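Local coordinates for protein EF-P arginine 32 rhamnosyl-transferase (Pseudomonas putida KT2440, PDB 5NV8) that belongs to the EarP family of EF-P rhamnosyltransferases and holds 2'-deoxy-thymidine-beta-L-rhamnose in a pocket of the single chain, at residues Glu166-Leu169 against Leu170-Asp174; Ala282-Gly285 against Glu286-Val290; Asp344-Met347 against Gly348-Trp351. All coordinates share one frame; numbering follows the deposited sequence.

In the fold
From the N terminus, the chain first meets interaction 1, where a turn at Glu166-Leu169 leads into helix 169-177, which packs against helices 268-277, 287-295 and 358-373. Interaction 2 follows at the joint between strand 280-284 and helix 287-295, near the centre of the chain and beside the bound ligand. Interaction 3 opens helix 347-355 after the loop leaving helix 328-343. Each closes a local bend of a few residues, so the three run in series and neither nest nor cross. Interactions 1 and 3 lie on opposite sides of the chain's centre, their own centres about 34 Å apart, while helix 287-295, begun in interaction 2, is touched by Leu169 of interaction 1.

Interaction 1: Glu166-Leu169 against Leu170-Asp174; sequences EGSL and LARRD
Arg172 folds back over the turn that precedes its own helix and meets Ser168, Leu169 and Glu166 in succession. Its CB sits 3.3 Å from Ser168 O, and CG, placed opposite the carbonyl carbon (chi1 -73°), is as near, with 3.2 Å between Arg172 CG and Ser168 O. CD carries the chain past the serine, and a bend at chi3 (-85°) then swings the guanidinium back over the turn. There Arg172 NE gives its N-H to Ser168 OG at 2.9 Å, a fairly straight bond (161° at the hydrogen) lying close to the guanidinium plane. Farther out the two amino groups part: Arg172 NH1 reaches Leu169 CD1 at 3.6 Å, while Glu166 CB lies at the edge of the guanidinium, near its plane and also 3.6 Å from Arg172 NH2. One face of the guanidinium lies over Leu169 CA, displaced toward the rim.

The frame beneath is a type I turn from Glu166 to Leu169, with Ser168 at the N-cap position of helix 169-177. The serine hydroxyl makes no capping bond; it takes the arginine N-H instead. The Ser168 carbonyl starts the helical ladder, Arg172 N to Ser168 O at 2.9 Å, and Arg173 N follows on Leu169 O at 2.8 Å. A water spans the first turn, donating to Glu166 O and accepting from Leu170 N. The Glu166 carboxylate stands nearly perpendicular to the Arg172 guanidinium without touching it; its OE1 is salt-bridged to Arg291 and its OE2 to Arg36. Leu169 turns into the protein against Trp294 of helix 287-295, and Trp276 of helix 268-277 touches Leu169, Arg172 and Arg173. Next along the helix, Leu170 CD2 lies over the centre of the Arg173 guanidinium, whose NE and NH2 both reach Asp174 OD2 in a salt bridge of weak bonds.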
ATOM      1  N   GLU A 166      -0.332   4.323 -12.391  1.00 22.45           N
ATOM      2  CA  GLU A 166       0.492   4.478 -13.582  1.00 25.49           C
ATOM      3  C   GLU A 166      -0.116   3.722 -14.760  1.00 26.51           C
ATOM      4  O   GLU A 166      -0.719   2.657 -14.600  1.00 22.65           O
ATOM      5  CB  GLU A 166       1.915   3.978 -13.314  1.00 22.35           C
ATOM      6  CG  GLU A 166       2.651   4.697 -12.184  1.00 22.53           C
ATOM      7  CD  GLU A 166       2.243   4.242 -10.792  1.00 22.41           C
ATOM      8  OE1 GLU A 166       1.265   3.478 -10.655  1.00 22.13           O
ATOM      9  OE2 GLU A 166       2.901   4.667  -9.823  1.00 22.80           O
ATOM     10  N   GLY A 167       0.068   4.284 -15.959  1.00 23.04           N
ATOM     11  CA  GLY A 167      -0.536   3.706 -17.151  1.00 23.59           C
ATOM     12  C   GLY A 167      -0.164   2.256 -17.398  1.00 23.71           C
ATOM     13  O   GLY A 167      -1.000   1.469 -17.852  1.00 24.26           O
ATOM     14  N   SER A 168       1.080   1.875 -17.100  1.00 23.46           N
ATOM     15  CA  SER A 168       1.562   0.526 -17.382  1.00 36.59           C
ATOM     16  C   SER A 168       1.716  -0.325 -16.125  1.00 30.70           C
ATOM     17  O   SER A 168       2.378  -1.365 -16.166  1.00 30.70           O
ATOM     18  CB  SER A 168       2.890   0.584 -18.136  1.00 29.01           C
ATOM     19  OG  SER A 168       3.934   1.045 -17.294  1.00 23.97           O
ATOM     20  N   LEU A 169       1.112   0.088 -15.009  1.00 35.58           N
ATOM     21  CA  LEU A 169       1.318  -0.628 -13.754  1.00 22.23           C
ATOM     22  C   LEU A 169       0.709  -2.025 -13.804  1.00 32.61           C
ATOM     23  O   LEU A 169       1.384  -3.017 -13.508  1.00 22.50           O
ATOM     24  CB  LEU A 169       0.733   0.172 -12.590  1.00 22.21           C
ATOM     25  CG  LEU A 169       0.879  -0.498 -11.224  1.00 21.53           C
ATOM     26  CD1 LEU A 169       2.346  -0.683 -10.890  1.00 21.57           C
ATOM     27  CD2 LEU A 169       0.178   0.316 -10.149  1.00 26.57           C
ATOM     28  N   LEU A 170      -0.575  -2.117 -14.165  1.00 22.77           N
ATOM     29  CA  LEU A 170      -1.237  -3.417 -14.226  1.00 27.36           C
ATOM     30  C   LEU A 170      -0.528  -4.352 -15.200  1.00 32.50           C
ATOM     31  O   LEU A 170      -0.379  -5.548 -14.924  1.00 24.23           O
ATOM     32  CB  LEU A 170      -2.703  -3.242 -14.622  1.00 23.87           C
ATOM     33  CG  LEU A 170      -3.633  -2.552 -13.621  1.00 37.35           C
ATOM     34  CD1 LEU A 170      -5.077  -2.944 -13.891  1.00 47.23           C
ATOM     35  CD2 LEU A 170      -3.248  -2.873 -12.185  1.00 38.35           C
ATOM     36  N   ALA A 171      -0.075  -3.823 -16.339  1.00 24.52           N
ATOM     37  CA  ALA A 171       0.654  -4.653 -17.294  1.00 36.66           C
ATOM     38  C   ALA A 171       1.991  -5.112 -16.723  1.00 31.40           C
ATOM     39  O   ALA A 171       2.379  -6.272 -16.899  1.00 27.45           O
ATOM     40  CB  ALA A 171       0.859  -3.895 -18.606  1.00 35.89           C
ATOM     41  N   ARG A 172       2.710  -4.216 -16.040  1.00 29.22           N
ATOM     42  CA  ARG A 172       3.966  -4.607 -15.403  1.00 24.49           C
ATOM     43  C   ARG A 172       3.732  -5.599 -14.272  1.00 31.56           C
ATOM     44  O   ARG A 172       4.610  -6.419 -13.977  1.00 37.28           O
ATOM     45  CB  ARG A 172       4.703  -3.374 -14.878  1.00 23.96           C
ATOM     46  CG  ARG A 172       5.340  -2.514 -15.961  1.00 30.22           C
ATOM     47  CD  ARG A 172       6.162  -1.379 -15.364  1.00 26.95           C
ATOM     48  NE  ARG A 172       5.341  -0.213 -15.053  1.00 31.53           N
ATOM     49  CZ  ARG A 172       4.985   0.142 -13.822  1.00 43.75           C
ATOM     50  NH1 ARG A 172       5.379  -0.583 -12.782  1.00 37.91           N
ATOM     51  NH2 ARG A 172       4.233   1.220 -13.628  1.00 25.65           N
ATOM     52  N   ARG A 173       2.563  -5.538 -13.628  1.00 26.29           N
ATOM     53  CA  ARG A 173       2.238  -6.497 -12.577  1.00 28.14           C
ATOM     54  C   ARG A 173       2.061  -7.898 -13.152  1.00 24.04           C
ATOM     55  O   ARG A 173       2.613  -8.871 -12.625  1.00 24.25           O
ATOM     56  CB  ARG A 173       0.975  -6.051 -11.840  1.00 30.22           C
ATOM     57  CG  ARG A 173       0.595  -6.925 -10.653  1.00 31.50           C
ATOM     58  CD  ARG A 173      -0.873  -6.754 -10.292  1.00 22.10           C
ATOM     59  NE  ARG A 173      -1.743  -6.918 -11.452  1.00 22.87           N
ATOM     60  CZ  ARG A 173      -3.071  -6.984 -11.396  1.00 36.04           C
ATOM     61  NH1 ARG A 173      -3.698  -6.894 -10.230  1.00 26.06           N
ATOM     62  NH2 ARG A 173      -3.776  -7.139 -12.509  1.00 31.06           N
ATOM     63  N   ASP A 174       1.302  -8.013 -14.243  1.00 24.81           N
ATOM     64  CA  ASP A 174       0.999  -9.320 -14.817  1.00 36.25           C
ATOM     65  C   ASP A 174       2.254 -10.007 -15.343  1.00 48.28           C
ATOM     66  O   ASP A 174       2.437 -11.214 -15.140  1.00 49.76           O
ATOM     67  CB  ASP A 174      -0.036  -9.161 -15.929  1.00 34.90           C
ATOM     68  CG  ASP A 174      -1.379  -8.703 -15.404  1.00 26.44           C
ATOM     69  OD1 ASP A 174      -2.299  -8.481 -16.220  1.00 27.34           O
ATOM     70  OD2 ASP A 174      -1.514  -8.570 -14.168  1.00 33.11           O
TER
HETATM   71  O   HOH W   1      -2.054  -0.085 -15.186  1.00 20.60           O

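Interaction 2: Ala282-Gly285 against Glu286-Val290; sequences AVRG and EDSFV. With TRH (2'-deoxy-thymidine-beta-L-rhamnose), chain B.
Arg284 and Ser288 meet where Gly285, with a positive phi of 66°, turns the chain from strand 280-284 into helix 287-295. The Ser288 hydroxyl points back into this bend: Ser288 OG accepts from Arg284 N at 3.2 Å, almost straight (170° at the hydrogen), and lies 2.6 Å from Arg284 O. Val283 packs alongside, CG1 against Ser288 CB and CG2 3.7 Å from Phe289 CA.

This is the strand-to-helix joint of a beta-alpha-beta unit completed by strand 299-302, and the turn and the first residues of the helix hold the diphosphate of 2'-deoxy-thymidine-beta-L-rhamnose, an arrangement consistent with a GT-B glycosyltransferase. Glu286 N and Asp287 N both donate to O1P of the ligand, at 2.7 and 3.0 Å, while Ser288 N reaches O2P at 2.6 Å. Gly285 CA comes within 3.4 Å of the bridging OPP. Arg284, extended from CG to NE, takes the other phosphate: Arg284 NH2 meets O3P in the guanidinium plane at 2.8 Å, and NE makes a weak bond to O4P. The amides here and the arginine probably offset the phosphate charge. Asp287 OD2 accepts weakly from O3' of the ligand, its OD1 being salt-bridged to Arg36.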
ATOM      1  N   ALA A 282      -0.132  -6.782   4.143  1.00 29.59           N
ATOM      2  CA  ALA A 282      -0.651  -5.907   5.187  1.00 25.19           C
ATOM      3  C   ALA A 282      -0.004  -4.535   5.026  1.00 30.19           C
ATOM      4  O   ALA A 282       1.196  -4.376   5.272  1.00 32.10           O
ATOM      5  CB  ALA A 282      -0.376  -6.492   6.572  1.00 32.99           C
ATOM      6  N   VAL A 283      -0.796  -3.549   4.607  1.00 34.55           N
ATOM      7  CA  VAL A 283      -0.288  -2.201   4.363  1.00 32.91           C
ATOM      8  C   VAL A 283      -0.923  -1.222   5.341  1.00 32.09           C
ATOM      9  O   VAL A 283      -1.654  -1.621   6.254  1.00 29.09           O
ATOM     10  CB  VAL A 283      -0.540  -1.761   2.909  1.00 25.72           C
ATOM     11  CG1 VAL A 283       0.509  -2.366   1.981  1.00 24.67           C
ATOM     12  CG2 VAL A 283      -1.946  -2.149   2.474  1.00 25.26           C
ATOM     13  N   ARG A 284      -0.659   0.068   5.147  1.00 29.23           N
ATOM     14  CA  ARG A 284      -1.108   1.096   6.077  1.00 36.33           C
ATOM     15  C   ARG A 284      -1.175   2.430   5.345  1.00 39.20           C
ATOM     16  O   ARG A 284      -0.833   2.534   4.162  1.00 31.53           O
ATOM     17  CB  ARG A 284      -0.162   1.196   7.274  1.00 34.90           C
ATOM     18  CG  ARG A 284       1.174   1.801   6.893  1.00 33.10           C
ATOM     19  CD  ARG A 284       1.982   2.249   8.088  1.00 41.98           C
ATOM     20  NE  ARG A 284       2.912   3.312   7.721  1.00 36.36           N
ATOM     21  CZ  ARG A 284       4.050   3.558   8.357  1.00 41.88           C
ATOM     22  NH1 ARG A 284       4.403   2.811   9.394  1.00 49.25           N
ATOM     23  NH2 ARG A 284       4.838   4.544   7.952  1.00 39.05           N
ATOM     24  N   GLY A 285      -1.618   3.453   6.067  1.00 43.49           N
ATOM     25  CA  GLY A 285      -1.473   4.819   5.586  1.00 44.88           C
ATOM     26  C   GLY A 285      -2.300   5.090   4.347  1.00 38.64           C
ATOM     27  O   GLY A 285      -3.483   4.742   4.267  1.00 33.22           O
ATOM     28  N   GLU A 286      -1.664   5.714   3.356  1.00 32.72           N
ATOM     29  CA  GLU A 286      -2.362   6.214   2.177  1.00 34.93           C
ATOM     30  C   GLU A 286      -1.923   5.519   0.894  1.00 34.17           C
ATOM     31  O   GLU A 286      -2.764   4.943   0.196  1.00 28.84           O
ATOM     32  CB  GLU A 286      -2.153   7.729   2.061  1.00 37.14           C
ATOM     33  CG  GLU A 286      -2.643   8.323   0.754  1.00 41.05           C
ATOM     34  CD  GLU A 286      -3.590   9.485   0.969  1.00 46.98           C
ATOM     35  OE1 GLU A 286      -4.012  10.102  -0.031  1.00 46.34           O
ATOM     36  OE2 GLU A 286      -3.910   9.778   2.139  1.00 51.54           O
ATOM     37  N   ASP A 287      -0.632   5.560   0.558  1.00 34.88           N
ATOM     38  CA  ASP A 287      -0.195   5.098  -0.756  1.00 34.38           C
ATOM     39  C   ASP A 287      -0.047   3.579  -0.808  1.00 26.42           C
ATOM     40  O   ASP A 287      -0.522   2.939  -1.754  1.00 28.34           O
ATOM     41  CB  ASP A 287       1.117   5.783  -1.141  1.00 30.41           C
ATOM     42  CG  ASP A 287       1.586   5.401  -2.530  1.00 30.38           C
ATOM     43  OD1 ASP A 287       0.915   5.780  -3.518  1.00 30.51           O
ATOM     44  OD2 ASP A 287       2.625   4.716  -2.635  1.00 38.99           O
ATOM     45  N   SER A 288       0.614   2.987   0.193  1.00 26.81           N
ATOM     46  CA  SER A 288       0.737   1.532   0.230  1.00 25.78           C
ATOM     47  C   SER A 288      -0.627   0.865   0.307  1.00 25.38           C
ATOM     48  O   SER A 288      -0.803  -0.256  -0.186  1.00 24.34           O
ATOM     49  CB  SER A 288       1.603   1.098   1.411  1.00 29.67           C
ATOM     50  OG  SER A 288       0.924   1.286   2.642  1.00 37.58           O
ATOM     51  N   PHE A 289      -1.597   1.539   0.928  1.00 27.28           N
ATOM     52  CA  PHE A 289      -2.979   1.070   0.920  1.00 29.75           C
ATOM     53  C   PHE A 289      -3.485   0.871  -0.506  1.00 34.14           C
ATOM     54  O   PHE A 289      -4.102  -0.154  -0.821  1.00 36.96           O
ATOM     55  CB  PHE A 289      -3.850   2.074   1.680  1.00 28.11           C
ATOM     56  CG  PHE A 289      -5.314   1.767   1.639  1.00 28.50           C
ATOM     57  CD1 PHE A 289      -5.777   0.486   1.879  1.00 27.97           C
ATOM     58  CD2 PHE A 289      -6.233   2.769   1.374  1.00 36.14           C
ATOM     59  CE1 PHE A 289      -7.128   0.207   1.845  1.00 28.83           C
ATOM     60  CE2 PHE A 289      -7.585   2.497   1.338  1.00 38.31           C
ATOM     61  CZ  PHE A 289      -8.034   1.213   1.574  1.00 32.45           C
ATOM     62  N   VAL A 290      -3.218   1.836  -1.388  1.00 30.71           N
ATOM     63  CA  VAL A 290      -3.687   1.744  -2.769  1.00 25.76           C
ATOM     64  C   VAL A 290      -2.770   0.851  -3.600  1.00 27.29           C
ATOM     65  O   VAL A 290      -3.236   0.088  -4.456  1.00 22.94           O
ATOM     66  CB  VAL A 290      -3.809   3.154  -3.375  1.00 27.43           C
ATOM     67  CG1 VAL A 290      -4.135   3.075  -4.859  1.00 28.67           C
ATOM     68  CG2 VAL A 290      -4.861   3.963  -2.633  1.00 26.72           C
TER
HETATM   69  O4P TRH B 401       1.748   5.519   7.263  1.00 49.66           O
HETATM   70  P2  TRH B 401       2.206   6.016   5.941  1.00 49.48           P
HETATM   71  O3P TRH B 401       3.812   6.205   5.886  1.00 30.25           O
HETATM   72  O1  TRH B 401       1.525   7.420   5.539  1.00 55.60           O
HETATM   73  C1  TRH B 401       0.604   8.022   6.472  1.00 62.45           C
HETATM   74  C2  TRH B 401      -0.048   9.272   5.865  1.00 63.66           C
HETATM   75  O2  TRH B 401       0.871   9.986   5.038  1.00 71.02           O
HETATM   76  C3  TRH B 401      -0.492  10.230   6.977  1.00 63.07           C
HETATM   77  O3  TRH B 401       0.633  10.999   7.423  1.00 61.61           O
HETATM   78  C4  TRH B 401      -1.032   9.428   8.143  1.00 63.69           C
HETATM   79  O4  TRH B 401      -2.117   8.601   7.683  1.00 69.59           O
HETATM   80  OPP TRH B 401       1.856   4.950   4.778  1.00 51.61           O
HETATM   81  P   TRH B 401       1.898   5.407   3.246  1.00 44.85           P
HETATM   82  O1P TRH B 401       0.918   6.471   2.913  1.00 42.09           O
HETATM   83  O2P TRH B 401       1.665   4.087   2.346  1.00 55.46           O
HETATM   84  O5' TRH B 401       3.412   5.844   2.920  1.00 36.83           O
HETATM   85  C5' TRH B 401       4.413   4.848   2.725  1.00 30.53           C
HETATM   86  C4' TRH B 401       5.260   5.251   1.529  1.00 25.71           C
HETATM   87  O4' TRH B 401       6.535   4.569   1.681  1.00 25.46           O
HETATM   88  C3' TRH B 401       4.651   4.656   0.275  1.00 37.48           C
HETATM   89  O3' TRH B 401       5.282   5.228  -0.877  1.00 38.80           O
HETATM   90  C2' TRH B 401       5.127   3.231   0.440  1.00 35.03           C
HETATM   91  C1' TRH B 401       6.578   3.612   0.594  1.00 32.79           C
HETATM   92  N11 TRH B 401       7.480   2.487   0.923  1.00 45.27           N
HETATM   93  C21 TRH B 401       8.585   2.319   0.186  1.00 43.68           C
HETATM   94  O21 TRH B 401       8.830   3.080  -0.748  1.00 45.28           O
HETATM   95  N31 TRH B 401       9.468   1.281   0.469  1.00 37.30           N
HETATM   96  C41 TRH B 401       9.219   0.405   1.519  1.00 31.96           C
HETATM   97  O41 TRH B 401      10.014  -0.506   1.746  1.00 34.08           O
HETATM   98  C51 TRH B 401       8.077   0.576   2.289  1.00 41.60           C
HETATM   99  C5A TRH B 401       7.820  -0.293   3.341  1.00 37.39           C
HETATM  100  C61 TRH B 401       7.202   1.621   1.998  1.00 47.36           C

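Interaction 3: Asp344-Met347 against Gly348-Trp351; sequences DFDM and GQAW
Asp346 swings its CG to the far side of CB from its own backbone N (chi1 -178°), which carries the carboxylate forward to two amides of the first turn, those of Gly348 and Gln349. The two oxygens divide the work. Asp346 OD1 takes the N-H of Gly348 N at 3.0 Å, straight enough at 161°, although the donor stands well above the carboxylate plane instead of lying in it. Asp346 OD2 accepts from Gln349 N at 3.4 Å, a weak bond, and at the same time lies against the Gln349 chain, 3.1 Å from its CG. The Gln349 CG is set opposite the carbonyl carbon (chi1 -66°), which keeps it beside this oxygen; a bend at chi2 then leaves the amide inclined to the carboxylate, with neither group stacked on the other.

Asp346 is thus the N-cap of helix 347-355, and its negative charge sits at the end where the helix dipole would be expected to welcome it. Behind the cap the backbone ladder begins loosely, Ala350 N to Asp346 O being a weak 3.5 Å bond, and tightens one residue on, where Trp351 N reaches Met347 O at 3.2 Å. That same Met347 O is 3.1 Å from Trp351 CB. Met347 turns its side chain aside from the helix start, and Met347 CE comes only loosely to Ala350 CB, at 4.4 Å. The backbone N-H of Met347 goes to Gln210 OE1, and the Met347 side chain packs on Leu337, Ala340 and Trp341 of helix 328-343 and on Trp214 of helix 211-220. The Trp351 ring heads away into the protein, making edge-to-face contacts with Trp214 and Phe280 and touching Leu199 and Ile201 of strand 199-203.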
ATOM      1  N   ASP A 344      -8.728  -3.856  17.890  1.00 48.69           N
ATOM      2  CA  ASP A 344      -8.211  -4.690  18.980  1.00 52.93           C
ATOM      3  C   ASP A 344      -9.104  -5.901  19.259  1.00 46.62           C
ATOM      4  O   ASP A 344      -9.369  -6.235  20.414  1.00 48.53           O
ATOM      5  CB  ASP A 344      -8.002  -3.865  20.256  1.00 62.51           C
ATOM      6  CG  ASP A 344      -6.983  -4.480  21.191  1.00 62.92           C
ATOM      7  OD1 ASP A 344      -6.383  -5.509  20.825  1.00 61.65           O
ATOM      8  OD2 ASP A 344      -6.777  -3.935  22.295  1.00 68.04           O
ATOM      9  N   PHE A 345      -9.563  -6.568  18.204  1.00 47.63           N
ATOM     10  CA  PHE A 345     -10.246  -7.849  18.324  1.00 51.51           C
ATOM     11  C   PHE A 345      -9.300  -8.967  17.896  1.00 52.41           C
ATOM     12  O   PHE A 345      -8.363  -8.740  17.126  1.00 52.03           O
ATOM     13  CB  PHE A 345     -11.526  -7.872  17.485  1.00 43.50           C
ATOM     14  CG  PHE A 345     -12.439  -6.707  17.743  1.00 51.11           C
ATOM     15  CD1 PHE A 345     -12.597  -6.206  19.026  1.00 52.37           C
ATOM     16  CD2 PHE A 345     -13.138  -6.110  16.707  1.00 50.58           C
ATOM     17  CE1 PHE A 345     -13.433  -5.132  19.269  1.00 57.74           C
ATOM     18  CE2 PHE A 345     -13.975  -5.037  16.945  1.00 57.32           C
ATOM     19  CZ  PHE A 345     -14.123  -4.548  18.227  1.00 57.57           C
ATOM     20  N   ASP A 346      -9.546 -10.173  18.414  1.00 54.55           N
ATOM     21  CA  ASP A 346      -8.567 -11.259  18.349  1.00 45.53           C
ATOM     22  C   ASP A 346      -8.109 -11.524  16.923  1.00 47.08           C
ATOM     23  O   ASP A 346      -8.909 -11.887  16.055  1.00 50.39           O
ATOM     24  CB  ASP A 346      -9.150 -12.537  18.961  1.00 48.27           C
ATOM     25  CG  ASP A 346      -8.148 -13.695  18.971  1.00 52.76           C
ATOM     26  OD1 ASP A 346      -6.927 -13.452  18.851  1.00 44.49           O
ATOM     27  OD2 ASP A 346      -8.582 -14.856  19.117  1.00 50.45           O
ATOM     28  N   MET A 347      -6.804 -11.351  16.696  1.00 42.98           N
ATOM     29  CA  MET A 347      -6.225 -11.570  15.377  1.00 40.40           C
ATOM     30  C   MET A 347      -6.133 -13.048  15.019  1.00 43.44           C
ATOM     31  O   MET A 347      -6.002 -13.377  13.837  1.00 33.38           O
ATOM     32  CB  MET A 347      -4.839 -10.927  15.302  1.00 43.61           C
ATOM     33  CG  MET A 347      -4.803  -9.567  14.626  1.00 49.32           C
ATOM     34  SD  MET A 347      -4.950  -9.655  12.830  1.00 56.42           S
ATOM     35  CE  MET A 347      -6.680  -9.267  12.591  1.00 31.97           C
ATOM     36  N   GLY A 348      -6.193 -13.943  16.006  1.00 44.98           N
ATOM     37  CA  GLY A 348      -6.144 -15.363  15.700  1.00 39.81           C
ATOM     38  C   GLY A 348      -7.450 -15.876  15.117  1.00 42.42           C
ATOM     39  O   GLY A 348      -7.463 -16.508  14.057  1.00 35.16           O
ATOM     40  N   GLN A 349      -8.564 -15.610  15.807  1.00 42.49           N
ATOM     41  CA  GLN A 349      -9.864 -16.088  15.338  1.00 46.37           C
ATOM     42  C   GLN A 349     -10.190 -15.537  13.955  1.00 32.25           C
ATOM     43  O   GLN A 349     -10.652 -16.278  13.079  1.00 35.36           O
ATOM     44  CB  GLN A 349     -10.962 -15.703  16.333  1.00 47.53           C
ATOM     45  CG  GLN A 349     -10.863 -16.382  17.689  1.00 66.85           C
ATOM     46  CD  GLN A 349     -10.998 -17.892  17.611  1.00 72.89           C
ATOM     47  OE1 GLN A 349     -11.645 -18.425  16.709  1.00 74.12           O
ATOM     48  NE2 GLN A 349     -10.391 -18.590  18.566  1.00 71.27           N
ATOM     49  N   ALA A 350      -9.949 -14.243  13.741  1.00 35.57           N
ATOM     50  CA  ALA A 350     -10.266 -13.628  12.456  1.00 31.80           C
ATOM     51  C   ALA A 350      -9.400 -14.200  11.341  1.00 30.68           C
ATOM     52  O   ALA A 350      -9.904 -14.533  10.261  1.00 29.36           O
ATOM     53  CB  ALA A 350     -10.097 -12.112  12.547  1.00 32.52           C
ATOM     54  N   TRP A 351      -8.092 -14.329  11.588  1.00 36.46           N
ATOM     55  CA  TRP A 351      -7.186 -14.824  10.555  1.00 27.53           C
ATOM     56  C   TRP A 351      -7.572 -16.227  10.101  1.00 33.55           C
ATOM     57  O   TRP A 351      -7.623 -16.504   8.896  1.00 28.78           O
ATOM     58  CB  TRP A 351      -5.745 -14.796  11.063  1.00 27.21           C
ATOM     59  CG  TRP A 351      -4.778 -15.524  10.185  1.00 30.75           C
ATOM     60  CD1 TRP A 351      -4.195 -16.730  10.435  1.00 33.51           C
ATOM     61  CD2 TRP A 351      -4.280 -15.093   8.912  1.00 29.35           C
ATOM     62  NE1 TRP A 351      -3.369 -17.081   9.397  1.00 24.86           N
ATOM     63  CE2 TRP A 351      -3.402 -16.093   8.449  1.00 38.27           C
ATOM     64  CE3 TRP A 351      -4.494 -13.962   8.118  1.00 24.90           C
ATOM     65  CZ2 TRP A 351      -2.734 -15.994   7.227  1.00 24.30           C
ATOM     66  CZ3 TRP A 351      -3.832 -13.866   6.906  1.00 24.03           C
ATOM     67  CH2 TRP A 351      -2.963 -14.877   6.473  1.00 23.49           C
TER